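Long-range contact in C-glycoside 3-oxidase (Microbacterium trichothecenolyticum, PDB 7DVE), which oxidises the C3 hydroxyl of the sugar in C-glycosides such as isoorientin and mangiferin, using FAD and passing the electrons to oxygen: residues A299-F310 with A362-C373. Sequence-based numbering, arbitrary orientation.
Sequences AQIVFAVRMRDF and APGSIVGLGLFC
Gln300 and Phe372 lie side by side on one face of an antiparallel strand pair, the glutamine CG over the ring face and its NE2 3.4 Å from Phe372 CZ, amide and ring planes 30° apart. With CG anti to the backbone N (chi1 177°) and the chain extended beyond it, the amide runs along the phenylalanine. On the other face, Val305 CG2 meets Val367 CG2 at 3.5 Å, while Val305 CG1 packs crosswise on Leu369 CD1. Back on the Gln300 face, at the other end, Ile366 CD1 touches Arg306 CB at 3.6 Å and lies against one guanidinium face, toward its rim; the bend at chi3 brings that group back over the methyl. Eight backbone hydrogen bonds run from Cys373 N to Ala299 O (3.0 Å) as far as Met307 N to Ser365 O (2.7 Å); seven are near straight, but Phe303 N to Leu369 O is bent to 136°.

At that end Phe310 closes the pair: Ser365 CB sits 3.9 Å from the ring centroid, over its centre, and Pro363 O lies at the ring edge. In the type II turn from Ala362 to Ser365, Ala362 O takes two hydrogen bonds, from Ser365 N and, at 2.7 Å, from Ser365 OG. Tyr173 stacks on Phe310; with an alanine in place of Phe310, Ser365 CB would probably lose the ring face it rests on and Tyr173 its stacking partner. At the far end Phe372 meets His444, the inferred proton acceptor, its side chain about 7 Å from the FAD. In this antiparallel sheet, in GMC oxidoreductases that of the substrate-binding domain, strand 427-436 flanks 300-307, strand 341-347 flanks 366-373, and helix 406-424 lies on the Ile301 and Leu369 face, also touching Cys373.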
loop_
_atom_site.group_PDB
_atom_site.type_symbol
_atom_site.label_atom_id
_atom_site.label_comp_id
_atom_site.label_asym_id
_atom_site.label_seq_id
_atom_site.Cartn_x
_atom_site.Cartn_y
_atom_site.Cartn_z
ATOM N N ALA A 299 -11.311 -5.686 6.634
ATOM C CA ALA A 299 -12.710 -5.275 6.488
ATOM C C ALA A 299 -12.862 -3.807 6.881
ATOM O O ALA A 299 -12.333 -3.369 7.907
ATOM C CB ALA A 299 -13.616 -6.165 7.343
ATOM N N GLN A 300 -13.563 -3.040 6.040
ATOM C CA GLN A 300 -13.616 -1.585 6.151
ATOM C C GLN A 300 -15.055 -1.138 6.359
ATOM O O GLN A 300 -15.957 -1.547 5.609
ATOM C CB GLN A 300 -13.039 -0.933 4.898
ATOM C CG GLN A 300 -13.118 0.596 4.888
ATOM C CD GLN A 300 -12.484 1.240 3.655
ATOM O OE1 GLN A 300 -12.335 0.621 2.593
ATOM N NE2 GLN A 300 -12.127 2.490 3.792
ATOM N N ILE A 301 -15.267 -0.318 7.385
ATOM C CA ILE A 301 -16.576 0.226 7.735
ATOM C C ILE A 301 -16.467 1.738 7.602
ATOM O O ILE A 301 -15.519 2.335 8.116
ATOM C CB ILE A 301 -17.008 -0.167 9.163
ATOM C CG1 ILE A 301 -17.125 -1.693 9.318
ATOM C CG2 ILE A 301 -18.358 0.478 9.504
ATOM C CD1 ILE A 301 -15.905 -2.399 9.898
ATOM N N VAL A 302 -17.418 2.354 6.906
ATOM C CA VAL A 302 -17.348 3.777 6.590
ATOM C C VAL A 302 -18.609 4.470 7.085
ATOM O O VAL A 302 -19.678 3.869 7.239
ATOM C CB VAL A 302 -17.169 4.042 5.076
ATOM C CG1 VAL A 302 -15.842 3.475 4.571
ATOM C CG2 VAL A 302 -18.369 3.485 4.287
ATOM N N PHE A 303 -18.480 5.767 7.279
ATOM C CA PHE A 303 -19.530 6.569 7.883
ATOM C C PHE A 303 -19.261 8.006 7.464
ATOM O O PHE A 303 -18.121 8.363 7.209
ATOM C CB PHE A 303 -19.474 6.417 9.407
ATOM C CG PHE A 303 -20.757 6.700 10.108
ATOM C CD1 PHE A 303 -21.963 6.293 9.575
ATOM C CD2 PHE A 303 -20.747 7.356 11.336
ATOM C CE1 PHE A 303 -23.177 6.519 10.268
ATOM C CE2 PHE A 303 -21.936 7.614 12.026
ATOM C CZ PHE A 303 -23.161 7.186 11.482
ATOM N N ALA A 304 -20.285 8.832 7.413
ATOM C CA ALA A 304 -20.104 10.227 7.041
ATOM C C ALA A 304 -20.911 11.089 7.991
ATOM O O ALA A 304 -22.047 10.735 8.326
ATOM C CB ALA A 304 -20.555 10.481 5.586
ATOM N N VAL A 305 -20.335 12.214 8.439
ATOM C CA VAL A 305 -21.049 13.099 9.361
ATOM C C VAL A 305 -20.867 14.563 8.966
ATOM O O VAL A 305 -19.852 14.963 8.388
ATOM C CB VAL A 305 -20.643 12.892 10.846
ATOM C CG1 VAL A 305 -20.718 11.418 11.238
ATOM C CG2 VAL A 305 -19.262 13.451 11.114
ATOM N N ARG A 306 -21.893 15.356 9.255
ATOM C CA ARG A 306 -21.845 16.800 9.124
ATOM C C ARG A 306 -21.408 17.407 10.451
ATOM O O ARG A 306 -22.120 17.296 11.457
ATOM C CB ARG A 306 -23.208 17.349 8.712
ATOM C CG ARG A 306 -23.246 18.866 8.635
ATOM C CD ARG A 306 -24.659 19.365 8.337
ATOM N NE ARG A 306 -24.772 19.592 6.902
ATOM C CZ ARG A 306 -25.326 18.740 6.053
ATOM N NH1 ARG A 306 -25.952 17.649 6.479
ATOM N NH2 ARG A 306 -25.236 18.978 4.746
ATOM N N MET A 307 -20.248 18.047 10.455
ATOM C CA MET A 307 -19.745 18.668 11.680
ATOM C C MET A 307 -20.668 19.786 12.165
ATOM O O MET A 307 -21.111 20.635 11.383
ATOM C CB MET A 307 -18.347 19.220 11.438
ATOM C CG MET A 307 -17.276 18.209 11.750
ATOM S SD MET A 307 -15.657 18.950 11.878
ATOM C CE MET A 307 -15.799 20.413 10.873
ATOM N N ARG A 308 -20.952 19.789 13.464
ATOM C CA ARG A 308 -21.768 20.821 14.088
ATOM C C ARG A 308 -20.880 21.971 14.585
ATOM O O ARG A 308 -19.656 21.842 14.694
ATOM C CB ARG A 308 -22.555 20.226 15.262
ATOM C CG ARG A 308 -21.643 19.460 16.255
ATOM C CD ARG A 308 -22.314 19.079 17.587
ATOM N NE ARG A 308 -23.269 17.988 17.394
ATOM C CZ ARG A 308 -23.005 16.704 17.615
ATOM N NH1 ARG A 308 -21.800 16.299 18.002
ATOM N NH2 ARG A 308 -23.962 15.800 17.403
ATOM N N ASP A 309 -21.525 23.094 14.924
ATOM C CA ASP A 309 -20.869 24.281 15.494
ATOM C C ASP A 309 -19.616 24.647 14.710
ATOM O O ASP A 309 -18.490 24.595 15.198
ATOM C CB ASP A 309 -20.544 24.080 16.967
ATOM C CG ASP A 309 -21.747 23.654 17.762
ATOM O OD1 ASP A 309 -22.891 23.992 17.347
ATOM O OD2 ASP A 309 -21.534 22.964 18.786
ATOM N N PHE A 310 -19.852 25.023 13.478
ATOM C CA PHE A 310 -18.839 25.104 12.441
ATOM C C PHE A 310 -18.744 26.575 12.070
ATOM O O PHE A 310 -19.591 27.086 11.331
ATOM C CB PHE A 310 -19.267 24.227 11.268
ATOM C CG PHE A 310 -18.279 24.142 10.159
ATOM C CD1 PHE A 310 -17.149 23.356 10.276
ATOM C CD2 PHE A 310 -18.495 24.829 8.975
ATOM C CE1 PHE A 310 -16.240 23.252 9.226
ATOM C CE2 PHE A 310 -17.591 24.740 7.922
ATOM C CZ PHE A 310 -16.465 23.940 8.045
ATOM N N ALA A 362 -21.053 25.109 2.677
ATOM C CA ALA A 362 -20.220 25.073 3.882
ATOM C C ALA A 362 -19.064 24.120 3.650
ATOM O O ALA A 362 -19.006 23.036 4.235
ATOM C CB ALA A 362 -21.046 24.647 5.094
ATOM N N PRO A 363 -18.124 24.478 2.779
ATOM C CA PRO A 363 -17.040 23.547 2.456
ATOM C C PRO A 363 -16.265 23.153 3.704
ATOM O O PRO A 363 -16.035 23.969 4.598
ATOM C CB PRO A 363 -16.167 24.331 1.466
ATOM C CG PRO A 363 -16.572 25.736 1.614
ATOM C CD PRO A 363 -17.992 25.754 2.057
ATOM N N GLY A 364 -15.905 21.872 3.769
ATOM C CA GLY A 364 -15.184 21.320 4.887
ATOM C C GLY A 364 -16.042 20.766 6.008
ATOM O O GLY A 364 -15.496 20.145 6.920
ATOM N N SER A 365 -17.367 20.937 5.963
ATOM C CA SER A 365 -18.200 20.535 7.095
ATOM C C SER A 365 -18.616 19.064 7.081
ATOM O O SER A 365 -18.995 18.547 8.131
ATOM C CB SER A 365 -19.445 21.417 7.170
ATOM O OG SER A 365 -20.173 21.340 5.971
ATOM N N ILE A 366 -18.567 18.389 5.936
ATOM C CA ILE A 366 -18.854 16.957 5.848
ATOM C C ILE A 366 -17.539 16.204 5.930
ATOM O O ILE A 366 -16.626 16.463 5.136
ATOM C CB ILE A 366 -19.583 16.605 4.534
ATOM C CG1 ILE A 366 -20.816 17.490 4.295
ATOM C CG2 ILE A 366 -19.943 15.141 4.514
ATOM C CD1 ILE A 366 -21.747 17.560 5.430
ATOM N N VAL A 367 -17.440 15.254 6.863
ATOM C CA VAL A 367 -16.208 14.491 7.054
ATOM C C VAL A 367 -16.534 13.012 7.004
ATOM O O VAL A 367 -17.597 12.590 7.466
ATOM C CB VAL A 367 -15.482 14.813 8.379
ATOM C CG1 VAL A 367 -14.859 16.196 8.316
ATOM C CG2 VAL A 367 -16.429 14.686 9.543
ATOM N N GLY A 368 -15.605 12.231 6.449
ATOM C CA GLY A 368 -15.721 10.793 6.386
ATOM C C GLY A 368 -14.986 10.127 7.532
ATOM O O GLY A 368 -14.024 10.668 8.070
ATOM N N LEU A 369 -15.454 8.941 7.894
ATOM C CA LEU A 369 -14.808 8.071 8.864
ATOM C C LEU A 369 -14.631 6.691 8.261
ATOM O O LEU A 369 -15.557 6.160 7.632
ATOM C CB LEU A 369 -15.637 7.924 10.151
ATOM C CG LEU A 369 -15.798 9.158 11.025
ATOM C CD1 LEU A 369 -17.018 9.960 10.582
ATOM C CD2 LEU A 369 -15.891 8.743 12.482
ATOM N N GLY A 370 -13.456 6.098 8.490
ATOM C CA GLY A 370 -13.250 4.685 8.227
ATOM C C GLY A 370 -12.647 3.938 9.410
ATOM O O GLY A 370 -11.656 4.375 10.013
ATOM N N LEU A 371 -13.241 2.804 9.753
ATOM C CA LEU A 371 -12.663 1.860 10.689
ATOM C C LEU A 371 -12.265 0.584 9.957
ATOM O O LEU A 371 -12.969 0.119 9.060
ATOM C CB LEU A 371 -13.629 1.533 11.837
ATOM C CG LEU A 371 -13.296 2.145 13.217
ATOM C CD1 LEU A 371 -13.385 3.677 13.214
ATOM C CD2 LEU A 371 -14.158 1.513 14.329
ATOM N N PHE A 372 -11.129 0.025 10.350
ATOM C CA PHE A 372 -10.542 -1.142 9.716
ATOM C C PHE A 372 -10.314 -2.201 10.769
ATOM O O PHE A 372 -9.772 -1.908 11.842
ATOM C CB PHE A 372 -9.196 -0.823 9.051
ATOM C CG PHE A 372 -9.289 0.181 7.937
ATOM C CD1 PHE A 372 -9.485 1.541 8.215
ATOM C CD2 PHE A 372 -9.164 -0.219 6.612
ATOM C CE1 PHE A 372 -9.577 2.493 7.187
ATOM C CE2 PHE A 372 -9.233 0.732 5.583
ATOM C CZ PHE A 372 -9.442 2.098 5.879
ATOM N N CYS A 373 -10.712 -3.431 10.441
ATOM C CA CYS A 373 -10.577 -4.590 11.306
ATOM C C CYS A 373 -9.325 -5.391 10.974
ATOM O O CYS A 373 -8.861 -5.406 9.829
ATOM C CB CYS A 373 -11.795 -5.497 11.166
ATOM S SG CYS A 373 -13.277 -4.709 11.712
#